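Local coordinates for protein prolyl-tRNA synthetase (Naegleria fowleri, PDB 6UYH) that probably attaches proline to its cognate tRNA at the expense of ATP, as class II aminoacyl-tRNA synthetases do, and binds the inhibitor halofuginone, at residues 45-50 and 271-276; 28-31 and 35-38; 207-212 and 445-450; 421-426 and 451-456. All coordinates share one frame; numbering follows the deposited sequence.

In the fold
Near the N terminus, contact 2 closes a tight turn, bringing the end of helix 22-32 back against strand 36-38. That strand pairs with strand 45-47, from which contact 1 spans most of the catalytic part of the chain to residues 271-276, which include two of the AMPPNP pocket; the two contacts lie in series and touch. Contact 3 opens inside the span of contact 1, in the loop after strand 204-207, and crosses it to reach helix 444-457. Contact 4 closes a span of some two dozen residues that includes strand 435-440, crossing contact 3 and touching it through Ile450. Contacts 3 and 4 thus tie the C-terminal region to the catalytic core and to itself, while contacts 1 and 2 stay near the dimer interface.

Contact 1 of 4, residues 45-50 and 271-276; sequences YIFRPN and LSTRTL. With ANP (phosphoaminophosphonic acid-adenylate ester), chain C.
The phenyl ring of Phe47 meets Thr273 at an oblique angle, its CE2 lying 3.8 Å from the methyl CG2 of Thr273, while CD2 of Leu276 approaches the same ring carbon more loosely, at 4.5 Å. Thr273 sends its methyl towards the ring, and its OG1 makes a weak hydrogen bond to Tyr166 O. Tyr166 and Phe159 add edge-to-face partners to Phe47, so that the ring sits in an aromatic cluster beside the start of helix 274-283. Strand 261-272 and this helix form the strand-helix unit of class II synthetase motif 3, and the residues flanking Thr273 bind the ATP analogue AMPPNP. With chi1 at 80°, OG of Ser272 is held close to its own backbone, where it accepts the N-H of Arg274 at 2.9 Å and donates to adenine N3 at 2.8 Å. Arg274 bends at chi3 (-65°) and lays one guanidinium face over ribose C2'. Its NH1 and NH2 both reach a single phosphate oxygen, O3G, at 2.9 and 2.8 Å, with that oxygen in the guanidinium plane. The NE of Arg274 goes instead to the carbonyl of Ile160, and NH1 also bonds to Gln235 O, fixing the rotation of the group.

Contact 2 of 4, residues 28-31 and 35-38; sequences QVIT and FLDY
Tyr38 turns its ring towards helix 28-31 so that CG2 of Thr31 meets it obliquely, 3.7 Å from CE2, and CD1 of Ile30 reaches OH at 4.0 Å. Here the end of helix 22-32 turns back within a few residues into strand 36-38, the partner of strand 45-47 in a two-stranded antiparallel sheet. The phenolic OH of Tyr38 is hydrogen-bonded to Ser27 OG, one turn before Thr31 in the helix. The other ring, that of Phe35, leads away from this contact and packs on helices 49-67 and 274-283. Across the turn, one carbonyl takes two backbone N-H groups. Ile30 O accepts the N-H of Leu36 at 3.0 Å, from a donor tilted 35° out of the carbonyl plane, and a second, weak bond from the N-H of Phe35; Ser33 OG, bonded to Val29 O, is a further tie. Beside these polar links the side chains of Ile30 and Leu36 run alongside each other and point the same way, with CD1 of Ile30 3.9 Å from CD2 of Leu36. The branch of Leu36 reaches there because its CG stands opposite the backbone N (chi1 -180°). Farther along the strand, OD2 of Asp37 bonds to Trp131 NE1 of the second subunit, so the turn also borders the dimer interface. One water donates to Thr31 O and approaches Leu36 O at an unusually short 2.5 Å. The latter oxygen also receives a nearly straight C-H...O contact from CA of Thr31, at 3.5 Å and 161°.

Contact 3 of 4, residues 207-212 and 445-450; sequences TKTENE and AAEEYI
Glu447 extends from helix 445-450 to meet Thr209 and Asn211, carrying a junction between the catalytic core of the synthetase and its C-terminal domain. The helix lies against strand 435-440, where both Glu447 and Ile450 pack on Trp440. Followed from its Ala445 end, the segment first meets the loop at Glu447, whose chain is stretched, with CG opposite the backbone N (chi1 -180°), so that the whole carboxylate is delivered to residues 209-212. Its two oxygens are gripped differently. OE1 receives the hydroxyl OG1 of Thr209 at 2.6 Å on the syn side, near the carboxylate plane, and a water that in turn accepts the N-H of Asn211. OE2 is approached by ND2 of Asn211 at 3.1 Å from above that plane, the amide standing at right angles to the carboxylate; Ser475 OG bonds to it as well. These donors probably stabilise the charge of Glu447 and so help it tolerate Glu212, whose OE2 stands 3.8 Å from Glu447 OE2; OE1 of Glu212 forms a weak, long ion pair with Lys474. Even the aliphatic part of Glu212 comes close, its CG lying 3.4 Å from Glu447 OE2.

Contact 4 of 4, residues 421-426 and 451-456; sequences RTWPEF and KEKSKL. With EDO (1,2-ethanediol), chain B.
Cation-pi and CH-pi contacts dominate where Lys453 lies across the indole of Trp423. The extended lysine and the indole slide past each other in opposite directions: CG of Lys453 touches CZ2 of the six-membered ring at 3.4 Å, and farther along the chain CE and NZ come to lie over the five-membered ring. NZ stands 3.6 Å from that ring's centroid and only 6° off its normal, almost straight above the face; it also makes a weak hydrogen bond to Tyr449 OH. In both residues the first side-chain bond points opposite to the backbone N (Trp423 chi1 -174°, Lys453 chi1 -172°), which carries each group into the space between the helices.

Van der Waals packing adds to this. CD2 of Phe426, from the same segment, lies against the opposite face of the indole, toward its rim, and the backbone N of Ser454 meets the ring edge in plane, 3.7 Å from CZ2. CB of Ser454 also approaches Phe426 CE2 at 4.1 Å. These residues join helices 423-431 and 444-457 of the prolyl-tRNA synthetase C-terminal domain, with Phe426 continuing onto strands 435-440 and 505-512.

Hydrogen bonds lie round this core. Ser454 OG bonds to Ile450 O. At the start of helix 423-431 the N-cap residue Thr422 gives its OG1 to Glu425 OE1 at 2.7 Å.

The two segments meet without a hydrogen bond, though Trp423 NE1 to Glu457 OE1 adds a polar link between the helices just beyond them, and the ammonium of Lys453 probably draws part of its stabilisation from the indole's pi electrons.

Contact 1 of 4, residues 45-50 and 271-276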
# COMPACT_ATOMS: atom_id res chain seq x y z
N TYR A 45 -7.30 -13.46 6.65
CA TYR A 45 -8.64 -12.90 6.57
C TYR A 45 -8.73 -11.93 5.40
O TYR A 45 -7.73 -11.35 4.98
CB TYR A 45 -9.02 -12.18 7.87
CG TYR A 45 -8.80 -13.06 9.10
CD1 TYR A 45 -9.77 -13.97 9.50
CD2 TYR A 45 -7.62 -12.99 9.83
CE1 TYR A 45 -9.57 -14.79 10.60
CE2 TYR A 45 -7.41 -13.81 10.94
CZ TYR A 45 -8.39 -14.70 11.31
OH TYR A 45 -8.20 -15.52 12.41
N ILE A 46 -9.95 -11.75 4.92
CA ILE A 46 -10.26 -10.83 3.82
C ILE A 46 -10.72 -9.50 4.40
O ILE A 46 -11.67 -9.46 5.20
CB ILE A 46 -11.35 -11.43 2.92
CG1 ILE A 46 -10.85 -12.72 2.26
CG2 ILE A 46 -11.82 -10.39 1.88
CD1 ILE A 46 -11.96 -13.61 1.77
N PHE A 47 -10.05 -8.40 4.01
CA PHE A 47 -10.40 -7.05 4.47
C PHE A 47 -11.30 -6.42 3.41
O PHE A 47 -10.83 -6.06 2.32
CB PHE A 47 -9.16 -6.17 4.68
CG PHE A 47 -8.25 -6.60 5.80
CD1 PHE A 47 -7.70 -7.86 5.84
CD2 PHE A 47 -7.90 -5.69 6.79
CE1 PHE A 47 -6.85 -8.24 6.87
CE2 PHE A 47 -7.04 -6.06 7.82
CZ PHE A 47 -6.53 -7.33 7.87
N ARG A 48 -12.58 -6.26 3.73
CA ARG A 48 -13.56 -5.72 2.80
C ARG A 48 -13.49 -4.18 2.79
O ARG A 48 -12.80 -3.58 3.61
CB ARG A 48 -14.94 -6.26 3.17
CG ARG A 48 -15.05 -7.78 3.02
CD ARG A 48 -16.44 -8.30 3.38
NE ARG A 48 -17.41 -8.00 2.33
CZ ARG A 48 -18.68 -8.40 2.34
NH1 ARG A 48 -19.14 -9.12 3.36
NH2 ARG A 48 -19.49 -8.10 1.33
N PRO A 49 -14.20 -3.52 1.86
CA PRO A 49 -13.97 -2.06 1.67
C PRO A 49 -14.10 -1.20 2.92
O PRO A 49 -13.24 -0.35 3.16
CB PRO A 49 -15.03 -1.69 0.62
CG PRO A 49 -15.16 -2.92 -0.21
CD PRO A 49 -15.07 -4.06 0.79
N ASN A 50 -15.16 -1.38 3.71
CA ASN A 50 -15.37 -0.51 4.87
C ASN A 50 -14.29 -0.72 5.91
O ASN A 50 -13.96 0.18 6.68
CB ASN A 50 -16.74 -0.77 5.48
CG ASN A 50 -17.88 -0.52 4.51
OD1 ASN A 50 -17.68 -0.02 3.40
ND2 ASN A 50 -19.09 -0.87 4.93
N LEU A 271 3.41 -0.57 13.76
CA LEU A 271 2.00 -0.47 14.10
C LEU A 271 1.25 -1.26 13.04
O LEU A 271 1.54 -1.09 11.85
CB LEU A 271 1.54 1.00 14.10
CG LEU A 271 0.08 1.31 14.43
CD1 LEU A 271 -0.11 1.33 15.94
CD2 LEU A 271 -0.33 2.64 13.81
N SER A 272 0.29 -2.12 13.43
CA SER A 272 -0.33 -3.06 12.49
C SER A 272 -1.85 -2.93 12.45
O SER A 272 -2.46 -2.16 13.21
CB SER A 272 0.01 -4.50 12.87
OG SER A 272 -0.83 -4.93 13.93
N THR A 273 -2.47 -3.76 11.61
CA THR A 273 -3.92 -3.88 11.52
C THR A 273 -4.54 -4.48 12.79
O THR A 273 -5.77 -4.57 12.87
CB THR A 273 -4.30 -4.71 10.28
OG1 THR A 273 -3.42 -5.83 10.12
CG2 THR A 273 -4.24 -3.80 9.03
N ARG A 274 -3.73 -4.86 13.78
CA ARG A 274 -4.25 -5.11 15.12
C ARG A 274 -5.08 -3.93 15.62
O ARG A 274 -6.07 -4.12 16.34
CB ARG A 274 -3.08 -5.40 16.07
CG ARG A 274 -3.43 -5.37 17.55
CD ARG A 274 -2.24 -5.84 18.40
NE ARG A 274 -1.94 -7.24 18.14
CZ ARG A 274 -1.00 -7.92 18.79
NH1 ARG A 274 -0.30 -7.32 19.75
NH2 ARG A 274 -0.79 -9.19 18.48
N THR A 275 -4.70 -2.71 15.23
CA THR A 275 -5.46 -1.51 15.57
C THR A 275 -6.95 -1.66 15.30
O THR A 275 -7.78 -1.23 16.11
CB THR A 275 -4.94 -0.31 14.76
OG1 THR A 275 -4.85 -0.67 13.37
CG2 THR A 275 -3.58 0.11 15.26
N LEU A 276 -7.30 -2.27 14.16
CA LEU A 276 -8.71 -2.42 13.81
C LEU A 276 -9.43 -3.34 14.80
O LEU A 276 -10.59 -3.10 15.15
CB LEU A 276 -8.85 -2.98 12.39
CG LEU A 276 -8.86 -1.96 11.24
CD1 LEU A 276 -7.57 -1.20 11.18
CD2 LEU A 276 -9.10 -2.67 9.93
PG ANP C . 2.96 -10.18 20.20
O1G ANP C . 3.12 -10.63 21.58
O2G ANP C . 3.20 -11.43 19.24
O3G ANP C . 1.49 -9.62 20.08
PB ANP C . 5.38 -8.98 18.90
O1B ANP C . 6.58 -8.78 19.70
O2B ANP C . 5.50 -10.33 18.12
N3B ANP C . 4.01 -8.98 19.81
PA ANP C . 6.18 -6.93 17.03
O1A ANP C . 7.00 -6.04 17.88
O2A ANP C . 7.05 -7.84 16.22
O3A ANP C . 5.19 -7.84 17.88
O5' ANP C . 5.17 -6.19 16.01
C5' ANP C . 4.81 -4.79 15.98
C4' ANP C . 3.34 -4.70 16.30
O4' ANP C . 2.59 -5.50 15.35
C3' ANP C . 2.98 -5.28 17.66
O3' ANP C . 3.16 -4.31 18.68
C2' ANP C . 1.51 -5.67 17.48
O2' ANP C . 0.67 -4.58 17.82
C1' ANP C . 1.43 -6.03 15.98
N9 ANP C . 1.39 -7.46 15.72
C8 ANP C . 2.30 -8.41 16.12
N7 ANP C . 2.01 -9.63 15.74
C5 ANP C . 0.82 -9.48 15.04
C6 ANP C . -0.01 -10.40 14.38
N6 ANP C . 0.26 -11.70 14.26
N1 ANP C . -1.14 -9.92 13.81
C2 ANP C . -1.40 -8.61 13.88
N3 ANP C . -0.68 -7.65 14.46
C4 ANP C . 0.42 -8.15 15.03

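Contact 2 of 4, residues 28-31 and 35-38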
# COMPACT_ATOMS: atom_id res chain seq x y z
N GLN A 28 -19.60 -12.39 14.69
CA GLN A 28 -20.81 -11.89 14.05
C GLN A 28 -20.67 -10.42 13.68
O GLN A 28 -21.10 -10.00 12.60
CB GLN A 28 -22.03 -12.12 14.95
CG GLN A 28 -22.40 -13.59 15.08
CD GLN A 28 -23.81 -13.80 15.60
OE1 GLN A 28 -24.70 -12.97 15.36
NE2 GLN A 28 -24.02 -14.89 16.32
N VAL A 29 -20.04 -9.62 14.54
CA VAL A 29 -19.93 -8.18 14.27
C VAL A 29 -19.00 -7.92 13.09
O VAL A 29 -19.30 -7.09 12.22
CB VAL A 29 -19.49 -7.42 15.53
CG1 VAL A 29 -19.12 -5.98 15.18
CG2 VAL A 29 -20.61 -7.43 16.58
N ILE A 30 -17.85 -8.60 13.03
CA ILE A 30 -16.91 -8.27 11.95
C ILE A 30 -17.41 -8.77 10.59
O ILE A 30 -17.10 -8.17 9.56
CB ILE A 30 -15.49 -8.81 12.25
CG1 ILE A 30 -15.46 -10.34 12.23
CG2 ILE A 30 -14.94 -8.19 13.56
CD1 ILE A 30 -14.13 -10.95 12.71
N THR A 31 -18.20 -9.85 10.57
CA THR A 31 -18.70 -10.36 9.29
C THR A 31 -19.96 -9.64 8.85
O THR A 31 -20.08 -9.25 7.68
CB THR A 31 -18.96 -11.88 9.35
OG1 THR A 31 -19.89 -12.18 10.41
CG2 THR A 31 -17.65 -12.65 9.56
N PHE A 35 -17.13 -5.99 7.38
CA PHE A 35 -15.73 -5.62 7.57
C PHE A 35 -14.80 -6.72 7.07
O PHE A 35 -13.80 -6.43 6.39
CB PHE A 35 -15.45 -5.33 9.05
CG PHE A 35 -15.24 -3.87 9.35
CD1 PHE A 35 -14.12 -3.45 10.07
CD2 PHE A 35 -16.16 -2.92 8.92
CE1 PHE A 35 -13.92 -2.11 10.34
CE2 PHE A 35 -15.97 -1.57 9.18
CZ PHE A 35 -14.84 -1.16 9.90
N LEU A 36 -15.11 -7.97 7.37
CA LEU A 36 -14.14 -9.05 7.23
C LEU A 36 -14.85 -10.30 6.75
O LEU A 36 -16.03 -10.52 7.03
CB LEU A 36 -13.44 -9.30 8.57
CG LEU A 36 -12.37 -10.39 8.68
CD1 LEU A 36 -11.32 -9.99 9.72
CD2 LEU A 36 -13.00 -11.72 9.06
N ASP A 37 -14.12 -11.13 6.01
CA ASP A 37 -14.58 -12.49 5.76
C ASP A 37 -13.48 -13.48 6.09
O ASP A 37 -12.29 -13.14 6.06
CB ASP A 37 -15.05 -12.70 4.33
CG ASP A 37 -16.40 -13.37 4.28
OD1 ASP A 37 -16.74 -14.10 5.25
OD2 ASP A 37 -17.13 -13.16 3.29
N TYR A 38 -13.89 -14.69 6.44
CA TYR A 38 -12.97 -15.79 6.66
C TYR A 38 -12.48 -16.38 5.34
O TYR A 38 -13.07 -16.15 4.27
CB TYR A 38 -13.65 -16.87 7.51
CG TYR A 38 -14.00 -16.34 8.88
CD1 TYR A 38 -13.01 -16.10 9.81
CD2 TYR A 38 -15.32 -16.06 9.23
CE1 TYR A 38 -13.31 -15.62 11.07
CE2 TYR A 38 -15.63 -15.56 10.49
CZ TYR A 38 -14.62 -15.34 11.40
OH TYR A 38 -14.90 -14.86 12.66
O HOH W 1 -18.21 -9.99 5.84

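Contact 3 of 4, residues 207-212 and 445-450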
# COMPACT_ATOMS: atom_id res chain seq x y z
N THR A 207 7.41 1.25 29.21
CA THR A 207 8.50 0.43 28.70
C THR A 207 8.20 -1.03 29.00
O THR A 207 7.61 -1.35 30.03
CB THR A 207 9.83 0.83 29.33
OG1 THR A 207 9.73 0.69 30.75
CG2 THR A 207 10.17 2.27 29.02
N LYS A 208 8.62 -1.92 28.11
CA LYS A 208 8.50 -3.34 28.38
C LYS A 208 9.60 -3.82 29.32
O LYS A 208 10.69 -3.23 29.40
CB LYS A 208 8.53 -4.14 27.08
CG LYS A 208 7.29 -3.97 26.24
CD LYS A 208 7.29 -4.95 25.09
CE LYS A 208 6.13 -4.70 24.15
NZ LYS A 208 6.13 -5.69 23.05
N THR A 209 9.30 -4.88 30.07
CA THR A 209 10.31 -5.51 30.92
C THR A 209 11.34 -6.25 30.07
O THR A 209 11.18 -6.45 28.87
CB THR A 209 9.65 -6.48 31.89
OG1 THR A 209 8.97 -7.49 31.13
CG2 THR A 209 8.64 -5.76 32.74
N GLU A 210 12.41 -6.71 30.73
CA GLU A 210 13.48 -7.39 30.00
C GLU A 210 12.95 -8.63 29.27
O GLU A 210 13.40 -8.94 28.16
CB GLU A 210 14.61 -7.77 30.96
CG GLU A 210 15.38 -6.56 31.49
CD GLU A 210 15.96 -5.70 30.38
OE1 GLU A 210 16.64 -6.26 29.49
OE2 GLU A 210 15.73 -4.47 30.38
N ASN A 211 11.99 -9.33 29.87
CA ASN A 211 11.48 -10.55 29.25
C ASN A 211 10.61 -10.25 28.03
O ASN A 211 10.58 -11.04 27.09
CB ASN A 211 10.69 -11.38 30.27
CG ASN A 211 10.02 -12.59 29.65
OD1 ASN A 211 10.68 -13.50 29.15
ND2 ASN A 211 8.69 -12.62 29.68
N GLU A 212 9.90 -9.12 28.03
CA GLU A 212 8.98 -8.82 26.95
C GLU A 212 9.57 -7.93 25.87
O GLU A 212 8.99 -7.85 24.78
CB GLU A 212 7.71 -8.17 27.51
CG GLU A 212 6.82 -9.13 28.28
CD GLU A 212 6.16 -10.16 27.38
OE1 GLU A 212 5.76 -9.79 26.25
OE2 GLU A 212 6.04 -11.33 27.79
N ALA A 445 13.20 -13.75 36.10
CA ALA A 445 12.74 -14.84 36.96
C ALA A 445 11.50 -14.43 37.76
O ALA A 445 10.60 -15.25 37.96
CB ALA A 445 13.86 -15.27 37.90
N ALA A 446 11.45 -13.19 38.24
CA ALA A 446 10.26 -12.73 38.95
C ALA A 446 9.06 -12.74 38.02
O ALA A 446 7.97 -13.18 38.40
CB ALA A 446 10.48 -11.34 39.53
N GLU A 447 9.25 -12.27 36.79
CA GLU A 447 8.13 -12.25 35.84
C GLU A 447 7.64 -13.66 35.54
O GLU A 447 6.43 -13.90 35.44
CB GLU A 447 8.55 -11.53 34.56
CG GLU A 447 7.45 -11.46 33.52
CD GLU A 447 7.79 -10.51 32.38
OE1 GLU A 447 8.73 -9.70 32.53
OE2 GLU A 447 7.09 -10.59 31.35
N GLU A 448 8.56 -14.61 35.37
CA GLU A 448 8.16 -15.99 35.12
C GLU A 448 7.43 -16.58 36.32
O GLU A 448 6.44 -17.30 36.16
CB GLU A 448 9.39 -16.83 34.77
CG GLU A 448 9.10 -18.32 34.57
CD GLU A 448 8.15 -18.60 33.41
OE1 GLU A 448 8.10 -17.79 32.45
OE2 GLU A 448 7.45 -19.63 33.47
N TYR A 449 7.90 -16.28 37.53
CA TYR A 449 7.21 -16.72 38.74
C TYR A 449 5.77 -16.20 38.77
O TYR A 449 4.83 -16.96 39.03
CB TYR A 449 7.98 -16.25 39.97
CG TYR A 449 7.29 -16.55 41.27
CD1 TYR A 449 7.43 -17.79 41.88
CD2 TYR A 449 6.51 -15.59 41.91
CE1 TYR A 449 6.82 -18.07 43.08
CE2 TYR A 449 5.89 -15.87 43.11
CZ TYR A 449 6.04 -17.11 43.69
OH TYR A 449 5.43 -17.41 44.89
N ILE A 450 5.58 -14.91 38.51
CA ILE A 450 4.24 -14.33 38.55
C ILE A 450 3.35 -14.98 37.50
O ILE A 450 2.18 -15.29 37.76
CB ILE A 450 4.32 -12.80 38.36
CG1 ILE A 450 5.03 -12.16 39.55
CG2 ILE A 450 2.93 -12.21 38.14
CD1 ILE A 450 5.48 -10.72 39.27
O HOH W 2 11.30 -9.47 32.76

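Contact 4 of 4, residues 421-426 and 451-456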
# COMPACT_ATOMS: atom_id res chain seq x y z
N ARG A 421 -0.92 -4.30 46.13
CA ARG A 421 0.35 -4.33 46.85
C ARG A 421 0.77 -5.73 47.28
O ARG A 421 1.96 -5.93 47.58
CB ARG A 421 0.27 -3.41 48.08
CG ARG A 421 0.13 -1.93 47.72
CD ARG A 421 -0.29 -1.16 48.96
NE ARG A 421 -0.49 0.27 48.73
CZ ARG A 421 -1.60 0.81 48.25
NH1 ARG A 421 -2.62 0.04 47.90
NH2 ARG A 421 -1.69 2.12 48.10
N THR A 422 -0.16 -6.68 47.35
CA THR A 422 0.12 -8.03 47.84
C THR A 422 -0.49 -9.06 46.89
O THR A 422 -1.37 -8.75 46.08
CB THR A 422 -0.45 -8.26 49.25
OG1 THR A 422 -1.88 -8.17 49.21
CG2 THR A 422 0.10 -7.24 50.23
N TRP A 423 -0.01 -10.30 47.01
CA TRP A 423 -0.48 -11.35 46.11
C TRP A 423 -1.98 -11.61 46.22
O TRP A 423 -2.63 -11.73 45.16
CB TRP A 423 0.30 -12.64 46.34
CG TRP A 423 -0.09 -13.64 45.33
CD1 TRP A 423 -1.01 -14.64 45.46
CD2 TRP A 423 0.37 -13.69 43.97
NE1 TRP A 423 -1.13 -15.33 44.27
CE2 TRP A 423 -0.29 -14.76 43.34
CE3 TRP A 423 1.29 -12.94 43.24
CZ2 TRP A 423 -0.06 -15.10 42.01
CZ3 TRP A 423 1.52 -13.28 41.91
CH2 TRP A 423 0.85 -14.36 41.32
N PRO A 424 -2.58 -11.74 47.41
CA PRO A 424 -4.03 -11.98 47.45
C PRO A 424 -4.83 -10.89 46.76
O PRO A 424 -5.84 -11.18 46.11
CB PRO A 424 -4.34 -12.05 48.96
CG PRO A 424 -3.04 -12.45 49.58
CD PRO A 424 -1.98 -11.78 48.76
N GLU A 425 -4.40 -9.63 46.89
CA GLU A 425 -5.05 -8.55 46.16
C GLU A 425 -4.85 -8.69 44.66
O GLU A 425 -5.79 -8.47 43.88
CB GLU A 425 -4.50 -7.20 46.62
CG GLU A 425 -4.92 -6.82 48.03
CD GLU A 425 -4.16 -5.60 48.51
OE1 GLU A 425 -3.00 -5.76 48.92
OE2 GLU A 425 -4.73 -4.49 48.46
N PHE A 426 -3.64 -9.06 44.24
CA PHE A 426 -3.33 -9.22 42.82
C PHE A 426 -4.21 -10.28 42.18
O PHE A 426 -4.85 -10.03 41.15
CB PHE A 426 -1.84 -9.57 42.69
CG PHE A 426 -1.40 -9.88 41.27
CD1 PHE A 426 -1.22 -8.87 40.35
CD2 PHE A 426 -1.09 -11.18 40.90
CE1 PHE A 426 -0.78 -9.15 39.06
CE2 PHE A 426 -0.66 -11.47 39.63
CZ PHE A 426 -0.50 -10.45 38.71
N LYS A 451 3.89 -15.22 36.30
CA LYS A 451 3.11 -15.85 35.25
C LYS A 451 2.66 -17.25 35.66
O LYS A 451 1.49 -17.62 35.49
CB LYS A 451 3.93 -15.91 33.96
N GLU A 452 3.59 -18.06 36.18
CA GLU A 452 3.24 -19.44 36.52
C GLU A 452 2.26 -19.50 37.69
O GLU A 452 1.32 -20.30 37.68
CB GLU A 452 4.51 -20.24 36.83
N LYS A 453 2.47 -18.66 38.71
CA LYS A 453 1.63 -18.71 39.90
C LYS A 453 0.23 -18.19 39.60
O LYS A 453 -0.77 -18.80 40.02
CB LYS A 453 2.26 -17.91 41.04
CG LYS A 453 1.56 -18.07 42.39
CD LYS A 453 2.29 -17.25 43.45
CE LYS A 453 1.65 -17.39 44.82
NZ LYS A 453 2.28 -16.40 45.74
N SER A 454 0.12 -17.07 38.88
CA SER A 454 -1.20 -16.57 38.52
C SER A 454 -1.93 -17.54 37.61
O SER A 454 -3.15 -17.71 37.73
CB SER A 454 -1.10 -15.18 37.87
OG SER A 454 -0.41 -15.22 36.63
N LYS A 455 -1.21 -18.22 36.71
CA LYS A 455 -1.85 -19.20 35.83
C LYS A 455 -2.47 -20.35 36.62
O LYS A 455 -3.57 -20.81 36.31
CB LYS A 455 -0.85 -19.74 34.81
CG LYS A 455 -1.45 -20.64 33.74
CD LYS A 455 -0.37 -21.14 32.79
CE LYS A 455 -0.94 -21.99 31.68
NZ LYS A 455 -1.47 -23.28 32.21
N LEU A 456 -1.77 -20.81 37.66
CA LEU A 456 -2.30 -21.89 38.49
C LEU A 456 -3.53 -21.47 39.27
O LEU A 456 -4.43 -22.30 39.51
CB LEU A 456 -1.22 -22.39 39.44
CG LEU A 456 -0.17 -23.32 38.83
CD1 LEU A 456 1.16 -23.18 39.56
CD2 LEU A 456 -0.65 -24.77 38.86
C1 EDO B . -5.76 2.35 46.80
O1 EDO B . -5.30 1.06 47.19
C2 EDO B . -4.69 3.03 45.96
O2 EDO B . -3.65 3.52 46.82